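Long-range contacts in triacylglycerol lipase (Yarrowia lipolytica, PDB 3O0D), which probably hydrolyses triacylglycerols as an extracellular, glycosylated lipase of the alpha/beta-hydrolase fold: residues 31-41 and 53-61; 21-29 and 156-164. All blocks are in the same frame, centred on the assembly; numbering follows the deposited sequence.

The two contacts attach the N-terminal region of the lipase to one large mixed beta sheet at different depths, their centres about 13 Å apart. Interaction 1 sits at an outermost strand, 53-60; interaction 2 lies on the interior strand 155-161, separated from it by strands 68-75 and 80-87, and much closer to the centre of the chain. Along the sequence, interaction 1 is nested within the long loop that interaction 2 closes. Helix 12-27 connects them: Ile27 packs CG2 against Ile37 CD1 at 3.7 Å and also meets Phe41. Helix and following loop thus lie against the sheet from its edge strand to the probable active-site turn.

Interaction 1 (31-41 and 53-61); sequences VGPGTKIFKPF and VELIEEFHD
Glu58, on the edge strand 53-60, sends its carboxylate out to the 31-41 loop, where OE1 takes an amide and OE2 meets a water. Its CG lies beside the backbone N (chi1 -60°), and from that point the chain runs straight outward. OE1 accepts the amide N of Ile37 at 3.2 Å, in a nearly straight bond that arrives almost end-on to the oxygen. OE2 lies 2.7 Å from a water that can donate to it and that accepts Gly32 N. Val31 slides past the acid in the opposite sense, its CG1 lying 3.5 Å from Glu58 OE2.

Further along, Leu55 N donates to Pro40 O at 2.8 Å; the peptide before Pro40 is cis. Leu55 brings CD2 to Ile37 CG2 at 3.9 Å, its CG standing opposite the backbone N (chi1 175°). Phe41 turns one ring face to Val53, whose CG1 stands 3.6 Å from the ring centroid, while Leu55 CB lies at the ring's edge. At the other end Pro33 crosses His60 at about a right angle, with Pro33 CD 3.7 Å from His60 CE1. Strand 53-60 is itself paired with strand 68-75, and Ile56 and Glu57 form a classic beta bulge opposite Leu72.

Two hydrogen bonds from backbone N-H groups, one to a carboxylate and one to a carbonyl, with one water bridge, therefore fix an irregular loop against a sheet edge without extending the sheet. Because neutral amides, directly or through water, meet the carboxylate, the acid probably works here mainly as a hydrogen-bond acceptor.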
# COMPACT_ATOMS: atom_id res chain seq x y z
N VAL A 31 -13.24 1.78 9.73
CA VAL A 31 -13.01 3.06 10.39
C VAL A 31 -13.78 4.08 9.58
O VAL A 31 -13.62 4.22 8.36
CB VAL A 31 -11.53 3.45 10.34
CG1 VAL A 31 -11.28 4.77 11.12
CG2 VAL A 31 -10.73 2.35 11.07
N GLY A 32 -14.61 4.77 10.30
CA GLY A 32 -15.33 5.88 9.64
C GLY A 32 -16.74 5.94 10.11
O GLY A 32 -17.12 5.30 11.09
N PRO A 33 -17.56 6.74 9.38
CA PRO A 33 -18.79 7.01 10.08
C PRO A 33 -19.72 5.88 9.73
O PRO A 33 -19.58 5.24 8.69
CB PRO A 33 -19.21 8.36 9.52
CG PRO A 33 -17.90 8.98 8.95
CD PRO A 33 -17.27 7.73 8.33
N GLY A 34 -20.53 5.48 10.66
CA GLY A 34 -21.40 4.36 10.39
C GLY A 34 -20.78 3.00 10.67
O GLY A 34 -21.48 1.95 10.63
N THR A 35 -19.47 2.98 10.92
CA THR A 35 -18.81 1.70 11.22
C THR A 35 -18.02 1.83 12.52
O THR A 35 -17.90 2.90 13.10
CB THR A 35 -17.80 1.21 10.13
OG1 THR A 35 -18.16 1.61 8.79
CG2 THR A 35 -17.64 -0.27 10.21
N LYS A 36 -17.43 0.74 12.99
CA LYS A 36 -16.50 0.86 14.09
C LYS A 36 -15.63 -0.38 14.19
O LYS A 36 -16.07 -1.42 13.81
CB LYS A 36 -17.32 0.87 15.36
CG LYS A 36 -16.73 1.82 16.35
CD LYS A 36 -17.64 1.98 17.56
CE LYS A 36 -17.05 1.21 18.73
NZ LYS A 36 -17.00 1.97 20.03
N ILE A 37 -14.43 -0.24 14.75
CA ILE A 37 -13.72 -1.47 15.19
C ILE A 37 -13.89 -1.44 16.73
O ILE A 37 -13.46 -0.40 17.34
CB ILE A 37 -12.22 -1.35 14.86
CG1 ILE A 37 -11.94 -1.38 13.35
CG2 ILE A 37 -11.46 -2.56 15.56
CD1 ILE A 37 -10.59 -0.94 12.96
N PHE A 38 -14.57 -2.42 17.32
CA PHE A 38 -14.69 -2.45 18.81
C PHE A 38 -13.35 -2.95 19.44
O PHE A 38 -12.78 -3.82 18.88
CB PHE A 38 -15.84 -3.38 19.15
CG PHE A 38 -17.17 -2.83 18.71
CD1 PHE A 38 -17.66 -3.02 17.43
CD2 PHE A 38 -17.92 -2.05 19.63
CE1 PHE A 38 -18.91 -2.45 17.05
CE2 PHE A 38 -19.13 -1.49 19.28
CZ PHE A 38 -19.63 -1.68 17.98
N LYS A 39 -12.86 -2.35 20.54
CA LYS A 39 -11.70 -2.91 21.33
C LYS A 39 -12.15 -4.29 21.87
O LYS A 39 -13.33 -4.50 22.25
CB LYS A 39 -11.22 -1.89 22.43
CG LYS A 39 -10.41 -0.63 21.86
CD LYS A 39 -10.17 0.51 22.91
CE LYS A 39 -9.03 1.48 22.54
NZ LYS A 39 -9.34 2.38 21.37
N PRO A 40 -11.22 -5.28 21.91
CA PRO A 40 -9.84 -5.12 21.54
C PRO A 40 -9.68 -5.01 20.10
O PRO A 40 -8.95 -4.13 19.68
CB PRO A 40 -9.16 -6.44 22.04
CG PRO A 40 -10.11 -7.08 22.84
CD PRO A 40 -11.48 -6.64 22.41
N PHE A 41 -10.30 -5.87 19.32
CA PHE A 41 -10.14 -5.82 17.87
C PHE A 41 -11.26 -6.62 17.23
O PHE A 41 -11.03 -7.70 16.68
CB PHE A 41 -8.78 -6.38 17.46
CG PHE A 41 -8.36 -6.00 16.07
CD1 PHE A 41 -8.20 -4.67 15.73
CD2 PHE A 41 -8.13 -6.96 15.10
CE1 PHE A 41 -7.81 -4.31 14.45
CE2 PHE A 41 -7.75 -6.61 13.83
CZ PHE A 41 -7.58 -5.28 13.50
N VAL A 53 -4.59 -9.22 19.09
CA VAL A 53 -4.35 -7.91 18.51
C VAL A 53 -5.20 -6.94 19.30
O VAL A 53 -6.33 -7.24 19.68
CB VAL A 53 -4.76 -7.87 17.04
CG1 VAL A 53 -4.87 -6.40 16.47
CG2 VAL A 53 -3.74 -8.68 16.15
N GLU A 54 -4.59 -5.79 19.57
CA GLU A 54 -5.37 -4.65 20.23
C GLU A 54 -5.29 -3.41 19.39
O GLU A 54 -4.22 -2.99 18.91
CB GLU A 54 -4.90 -4.44 21.65
CG GLU A 54 -3.52 -4.03 21.73
CD GLU A 54 -3.11 -3.66 23.19
OE1 GLU A 54 -3.94 -3.17 23.98
OE2 GLU A 54 -1.93 -3.87 23.55
N LEU A 55 -6.50 -2.85 19.19
CA LEU A 55 -6.65 -1.58 18.52
C LEU A 55 -6.05 -0.50 19.49
O LEU A 55 -6.42 -0.48 20.70
CB LEU A 55 -8.10 -1.34 18.24
CG LEU A 55 -8.37 0.06 17.63
CD1 LEU A 55 -7.80 0.22 16.16
CD2 LEU A 55 -9.86 0.34 17.66
N ILE A 56 -5.16 0.31 18.93
CA ILE A 56 -4.60 1.43 19.73
C ILE A 56 -5.47 2.68 19.48
O ILE A 56 -5.98 3.31 20.45
CB ILE A 56 -3.10 1.67 19.47
CG1 ILE A 56 -2.30 0.39 19.94
CG2 ILE A 56 -2.64 2.98 20.30
CD1 ILE A 56 -2.83 -0.29 21.25
N GLU A 57 -5.61 3.03 18.21
CA GLU A 57 -6.30 4.31 17.88
C GLU A 57 -6.79 4.23 16.46
O GLU A 57 -6.08 3.74 15.59
CB GLU A 57 -5.28 5.48 17.95
CG GLU A 57 -5.96 6.84 17.86
CD GLU A 57 -5.10 8.02 18.38
OE1 GLU A 57 -4.29 7.85 19.33
OE2 GLU A 57 -5.31 9.12 17.84
N GLU A 58 -7.97 4.82 16.22
CA GLU A 58 -8.43 5.01 14.83
C GLU A 58 -8.17 6.51 14.47
O GLU A 58 -8.04 7.38 15.37
CB GLU A 58 -9.91 4.81 14.76
CG GLU A 58 -10.49 3.52 15.15
CD GLU A 58 -11.98 3.47 14.80
OE1 GLU A 58 -12.59 2.40 15.01
OE2 GLU A 58 -12.56 4.50 14.33
N PHE A 59 -8.07 6.81 13.19
CA PHE A 59 -8.06 8.20 12.76
C PHE A 59 -8.97 8.36 11.50
O PHE A 59 -9.15 7.41 10.71
CB PHE A 59 -6.62 8.65 12.50
CG PHE A 59 -5.84 7.78 11.49
CD1 PHE A 59 -5.72 8.11 10.13
CD2 PHE A 59 -5.16 6.61 11.96
CE1 PHE A 59 -4.97 7.31 9.21
CE2 PHE A 59 -4.46 5.78 11.02
CZ PHE A 59 -4.34 6.15 9.70
N HIS A 60 -9.55 9.56 11.29
CA HIS A 60 -10.44 9.72 10.15
C HIS A 60 -10.42 11.24 9.87
O HIS A 60 -10.65 12.01 10.82
CB HIS A 60 -11.83 9.19 10.54
CG HIS A 60 -12.95 9.78 9.74
ND1 HIS A 60 -13.45 9.21 8.58
CD2 HIS A 60 -13.69 10.91 9.96
CE1 HIS A 60 -14.41 10.00 8.09
NE2 HIS A 60 -14.58 11.02 8.91
N ASP A 61 -10.09 11.63 8.65
CA ASP A 61 -10.21 13.06 8.25
C ASP A 61 -10.92 13.09 6.88
O ASP A 61 -10.46 12.55 5.91
CB ASP A 61 -8.83 13.72 8.25
CG ASP A 61 -8.90 15.25 8.13
OD1 ASP A 61 -9.98 15.74 7.75
OD2 ASP A 61 -7.87 15.88 8.35
O HOH W 1 -14.91 4.33 13.08

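Interaction 2 (21-29 and 156-164); sequences YARLANIGY and IAVTGHSLG
Tyr21, Leu24 and Ala25 press against Ala157 and Thr159 in a buried helix-on-sheet contact near the centre of the protein, where helix 12-27 lies across the interior strand 155-161. The segment axes approach to 7.1 Å at an angle of 67°, and the direct meetings are mostly apolar. Tyr21 lays its ring obliquely along the strand, CE1 standing 3.9 Å from Ala157 CB, while Tyr21 CB comes 3.8 Å from Thr159 OG1. Its hydroxyl is hydrogen-bonded to Gln80, and its ring meets Phe17 edge-to-face. Replacing Tyr21 by an alanine is likely to open a gap beside Ala157 and Thr159 and to leave Gln80 and Phe17 without the hydroxyl and the ring they meet.

Thr159 divides its two branches. OG1, anti to the backbone N (chi1 -170°), bonds to Val185 O on the neighbouring strand, which leaves CG2 to touch Leu24 CB at 4.1 Å.

Beyond this the strand runs into a turn fitting the nucleophile elbow of alpha/beta hydrolases, with Gly160, Ser162 and Gly164 in the GxSxG pattern. Ser162 has the strained backbone expected at such an elbow (phi 65°), and a side chain on Gly160 would collide with Gly164 O. Ser162 OG is hydrogen-bonded to His289 NE2, consistent with a catalytic serine-histidine pair.

Ala25 and Tyr29 reach this turn through water. One molecule donates to Ala25 O at 2.9 Å and accepts His161 N; a second lies 2.8 Å from Tyr29 OH and gives a weak bond to His161 O.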
# COMPACT_ATOMS: atom_id res chain seq x y z
N TYR A 21 -2.17 -9.39 4.87
CA TYR A 21 -2.10 -7.89 4.72
C TYR A 21 -3.38 -7.48 3.95
O TYR A 21 -4.02 -6.41 4.25
CB TYR A 21 -0.76 -7.34 4.16
CG TYR A 21 0.26 -7.57 5.24
CD1 TYR A 21 0.33 -6.71 6.35
CD2 TYR A 21 1.04 -8.71 5.21
CE1 TYR A 21 1.15 -6.96 7.38
CE2 TYR A 21 1.89 -8.97 6.30
CZ TYR A 21 1.91 -8.09 7.36
OH TYR A 21 2.74 -8.34 8.42
N ALA A 22 -3.86 -8.31 3.05
CA ALA A 22 -5.11 -7.91 2.45
C ALA A 22 -6.23 -7.78 3.47
O ALA A 22 -7.10 -6.91 3.36
CB ALA A 22 -5.55 -8.94 1.30
N ARG A 23 -6.28 -8.70 4.42
CA ARG A 23 -7.28 -8.61 5.44
C ARG A 23 -7.10 -7.36 6.34
O ARG A 23 -8.03 -6.74 6.64
CB ARG A 23 -7.32 -9.83 6.35
CG ARG A 23 -7.58 -11.17 5.71
CD ARG A 23 -7.85 -12.18 6.81
NE ARG A 23 -7.82 -13.55 6.37
CZ ARG A 23 -8.81 -14.17 5.76
NH1 ARG A 23 -9.94 -13.57 5.51
NH2 ARG A 23 -8.64 -15.41 5.43
N LEU A 24 -5.89 -7.08 6.75
CA LEU A 24 -5.66 -5.92 7.61
C LEU A 24 -6.10 -4.64 6.85
O LEU A 24 -6.67 -3.72 7.49
CB LEU A 24 -4.19 -5.78 8.00
CG LEU A 24 -3.91 -6.86 9.07
CD1 LEU A 24 -2.32 -6.97 9.17
CD2 LEU A 24 -4.53 -6.68 10.53
N ALA A 25 -5.72 -4.58 5.58
CA ALA A 25 -6.18 -3.38 4.75
C ALA A 25 -7.65 -3.29 4.69
O ALA A 25 -8.21 -2.15 4.76
CB ALA A 25 -5.64 -3.52 3.36
N ASN A 26 -8.36 -4.41 4.54
CA ASN A 26 -9.86 -4.43 4.52
C ASN A 26 -10.44 -3.89 5.75
O ASN A 26 -11.39 -3.09 5.70
CB ASN A 26 -10.29 -5.89 4.16
CG ASN A 26 -11.69 -6.23 4.56
OD1 ASN A 26 -12.15 -5.92 5.65
ND2 ASN A 26 -12.36 -7.00 3.69
N ILE A 27 -9.81 -4.19 6.91
CA ILE A 27 -10.29 -3.68 8.18
C ILE A 27 -10.23 -2.11 8.26
O ILE A 27 -10.97 -1.49 9.06
CB ILE A 27 -9.54 -4.44 9.35
CG1 ILE A 27 -10.03 -5.89 9.28
CG2 ILE A 27 -9.92 -3.84 10.79
CD1 ILE A 27 -9.01 -6.82 10.07
N GLY A 28 -9.44 -1.51 7.43
CA GLY A 28 -9.29 -0.04 7.40
C GLY A 28 -10.64 0.54 6.97
O GLY A 28 -10.94 1.68 7.37
N TYR A 29 -11.46 -0.22 6.26
CA TYR A 29 -12.78 0.26 5.87
C TYR A 29 -13.83 0.14 6.98
O TYR A 29 -14.91 0.58 6.83
CB TYR A 29 -13.23 -0.38 4.54
CG TYR A 29 -12.35 -0.01 3.38
CD1 TYR A 29 -12.61 1.10 2.66
CD2 TYR A 29 -11.28 -0.76 3.00
CE1 TYR A 29 -11.85 1.48 1.63
CE2 TYR A 29 -10.52 -0.41 1.96
CZ TYR A 29 -10.79 0.76 1.26
OH TYR A 29 -10.05 1.19 0.19
N ILE A 156 7.47 -3.12 12.60
CA ILE A 156 6.45 -2.17 12.11
C ILE A 156 6.04 -2.61 10.72
O ILE A 156 6.90 -2.84 9.88
CB ILE A 156 7.10 -0.78 12.02
CG1 ILE A 156 7.55 -0.31 13.40
CG2 ILE A 156 6.15 0.26 11.33
CD1 ILE A 156 8.68 0.76 13.34
N ALA A 157 4.72 -2.71 10.49
CA ALA A 157 4.20 -3.08 9.17
C ALA A 157 3.15 -2.03 8.75
O ALA A 157 2.23 -1.76 9.56
CB ALA A 157 3.49 -4.47 9.22
N VAL A 158 3.34 -1.49 7.53
CA VAL A 158 2.41 -0.44 7.03
C VAL A 158 1.71 -1.05 5.83
O VAL A 158 2.38 -1.57 4.95
CB VAL A 158 3.14 0.79 6.61
CG1 VAL A 158 2.10 1.95 6.45
CG2 VAL A 158 4.09 1.14 7.78
N THR A 159 0.38 -0.97 5.84
CA THR A 159 -0.38 -1.52 4.69
C THR A 159 -1.57 -0.63 4.34
O THR A 159 -2.04 0.13 5.13
CB THR A 159 -0.77 -3.03 4.92
OG1 THR A 159 -1.30 -3.59 3.69
CG2 THR A 159 -1.78 -3.14 5.95
N GLY A 160 -2.00 -0.74 3.10
CA GLY A 160 -3.25 0.01 2.75
C GLY A 160 -3.62 -0.39 1.34
O GLY A 160 -2.79 -0.77 0.51
N HIS A 161 -4.93 -0.14 1.08
CA HIS A 161 -5.51 -0.40 -0.27
C HIS A 161 -5.88 0.92 -0.94
O HIS A 161 -6.16 1.86 -0.24
CB HIS A 161 -6.73 -1.25 -0.03
CG HIS A 161 -7.67 -1.34 -1.23
ND1 HIS A 161 -7.44 -2.10 -2.37
CD2 HIS A 161 -8.85 -0.67 -1.42
CE1 HIS A 161 -8.46 -1.93 -3.21
NE2 HIS A 161 -9.32 -1.08 -2.64
N SER A 162 -5.62 0.98 -2.24
CA SER A 162 -6.03 2.18 -3.07
C SER A 162 -5.23 3.39 -2.59
O SER A 162 -4.05 3.35 -2.56
CB SER A 162 -7.53 2.38 -2.86
OG SER A 162 -7.98 3.16 -4.05
N LEU A 163 -5.87 4.55 -2.34
CA LEU A 163 -5.08 5.71 -1.90
C LEU A 163 -4.32 5.36 -0.57
O LEU A 163 -3.22 5.90 -0.35
CB LEU A 163 -6.06 6.88 -1.71
CG LEU A 163 -5.35 8.18 -1.27
CD1 LEU A 163 -4.36 8.64 -2.37
CD2 LEU A 163 -6.45 9.19 -0.87
N GLY A 164 -4.96 4.52 0.28
CA GLY A 164 -4.25 3.94 1.46
C GLY A 164 -2.93 3.31 1.09
O GLY A 164 -1.97 3.37 1.87
O HOH W 2 -6.71 -0.06 3.41
O HOH W 3 -8.87 3.75 0.03